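Local structure of putative polyketide cyclase SMa1630 (Sinorhizobium meliloti 1021, 4U13) at residues A54-A58 with A59-A63. The protein is of unproven function but, as a putative polyketide cyclase with a SnoaL-like domain of the NTF2 clan, probably acts on a small organic substrate. Residues are numbered along the deposited sequence; the frame is centred on the assembly and turned at random.
Sequences AAKKA and ASYVA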
loop_
_atom_site.group_PDB
_atom_site.type_symbol
_atom_site.label_atom_id
_atom_site.label_comp_id
_atom_site.label_asym_id
_atom_site.label_seq_id
_atom_site.Cartn_x
_atom_site.Cartn_y
_atom_site.Cartn_z
ATOM N N ALA A 54 13.968 -2.711 -13.927
ATOM C CA ALA A 54 14.356 -1.525 -14.695
ATOM C C ALA A 54 13.394 -0.322 -14.483
ATOM O O ALA A 54 13.842 0.817 -14.381
ATOM C CB ALA A 54 14.472 -1.839 -16.184
ATOM N N ALA A 55 12.097 -0.582 -14.409
ATOM C CA ALA A 55 11.158 0.473 -14.251
ATOM C C ALA A 55 11.291 1.119 -12.886
ATOM O O ALA A 55 11.123 2.329 -12.744
ATOM C CB ALA A 55 9.740 -0.047 -14.476
ATOM N N LYS A 56 11.591 0.333 -11.875
ATOM C CA LYS A 56 11.811 0.863 -10.535
ATOM C C LYS A 56 13.040 1.733 -10.489
ATOM O O LYS A 56 13.000 2.810 -9.896
ATOM C CB LYS A 56 12.002 -0.286 -9.564
ATOM C CG LYS A 56 10.741 -1.082 -9.317
ATOM C CD LYS A 56 10.051 -0.573 -8.089
ATOM C CE LYS A 56 8.757 -1.332 -7.808
ATOM N NZ LYS A 56 7.885 -0.364 -7.102
ATOM N N LYS A 57 14.134 1.278 -11.094
ATOM C CA LYS A 57 15.376 2.095 -11.166
ATOM C C LYS A 57 15.162 3.367 -11.967
ATOM O O LYS A 57 15.658 4.416 -11.585
ATOM C CB LYS A 57 16.567 1.375 -11.840
ATOM C CG LYS A 57 16.698 -0.118 -11.560
ATOM C CD LYS A 57 17.347 -0.445 -10.227
ATOM C CE LYS A 57 18.218 -1.702 -10.363
ATOM N NZ LYS A 57 18.555 -2.355 -9.062
ATOM N N ALA A 58 14.494 3.235 -13.121
ATOM C CA ALA A 58 14.226 4.349 -14.018
ATOM C C ALA A 58 13.425 5.431 -13.309
ATOM O O ALA A 58 13.807 6.596 -13.398
ATOM C CB ALA A 58 13.467 3.896 -15.252
ATOM N N ALA A 59 12.350 5.074 -12.597
ATOM C CA ALA A 59 11.485 6.141 -12.095
ATOM C C ALA A 59 11.139 6.173 -10.596
ATOM O O ALA A 59 10.534 7.174 -10.141
ATOM C CB ALA A 59 10.230 6.205 -12.924
ATOM N N SER A 60 11.500 5.126 -9.828
ATOM C CA SER A 60 11.085 5.013 -8.407
ATOM C C SER A 60 9.588 5.343 -8.238
ATOM O O SER A 60 9.196 6.165 -7.407
ATOM C CB SER A 60 11.911 5.985 -7.564
ATOM O OG SER A 60 13.305 5.744 -7.712
ATOM N N TYR A 61 8.758 4.732 -9.059
ATOM C CA TYR A 61 7.345 5.118 -9.138
ATOM C C TYR A 61 6.510 4.519 -8.018
ATOM O O TYR A 61 6.852 3.501 -7.472
ATOM C CB TYR A 61 6.725 4.647 -10.460
ATOM C CG TYR A 61 6.724 3.120 -10.604
ATOM C CD1 TYR A 61 7.809 2.454 -11.160
ATOM C CD2 TYR A 61 5.651 2.364 -10.159
ATOM C CE1 TYR A 61 7.825 1.089 -11.265
ATOM C CE2 TYR A 61 5.636 0.975 -10.297
ATOM C CZ TYR A 61 6.741 0.320 -10.833
ATOM O OH TYR A 61 6.768 -1.082 -10.986
ATOM N N VAL A 62 5.366 5.141 -7.785
ATOM C CA VAL A 62 4.287 4.607 -7.008
ATOM C C VAL A 62 3.039 4.440 -7.960
ATOM O O VAL A 62 2.626 5.394 -8.593
ATOM C CB VAL A 62 4.034 5.607 -5.833
ATOM C CG1 VAL A 62 2.648 5.475 -5.191
ATOM C CG2 VAL A 62 5.120 5.486 -4.757
ATOM N N ALA A 63 2.465 3.229 -8.060
ATOM C CA ALA A 63 1.171 2.962 -8.691
ATOM C C ALA A 63 0.095 2.795 -7.644
ATOM O O ALA A 63 0.154 1.903 -6.837
ATOM C CB ALA A 63 1.223 1.712 -9.536
#
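Ala55 and Lys56 meet Ala59, Ser60 and Tyr61 where helix 44-59 runs out and the chain turns into strand 62-71, which within this chain is an outermost strand of the mixed sheet of the SnoaL-like (NTF2 clan) domain. Two i to i+4 hydrogen bonds mark the final turn. Ala59 N donates to Ala55 O at 3.0 Å. Ser60 N donates to Lys56 O at 2.8 Å. Ser60 is the first residue to leave helical geometry, and its positive phi takes the chain off the helical path. Extended backbone angles at Tyr61 then lead into the strand.

This turn lays the phenol ring of Tyr61 alongside the last helical turn. The ring is placed by a chi1 of 63°, which sets CG between the backbone N and the carbonyl carbon. One ring edge faces the helix backbone: Tyr61 CD1 lies 3.7 Å from Ala55 O, close to the ring plane. Tyr61 CE1 packs on Ala55 CB at 3.9 Å. The ammonium of Lys56 comes over one face of the ring. Its CB starts away from the turn, but a bend at chi2 (-95°) swings the chain back, so that it crosses the tyrosine side chain at about a right angle. Lys56 CE sits beside the hydroxyl end, 3.8 Å from Tyr61 OH. Lys56 NZ stands 4.3 Å from the Tyr61 ring centroid, a cation-pi contact 25° off the normal.

The main polar partner of Lys56 NZ is Asp17 O, with Asn20 OD1 a weak one; Tyr61 OH makes a weak bond to Asp17 OD1, so both side chains converge on helix 8-19. The chemistry therefore implies a helix C-terminus closed by backbone bonds and flanked by an aromatic ring, whose pi cloud probably adds modestly to the hydrogen bonds holding the ammonium.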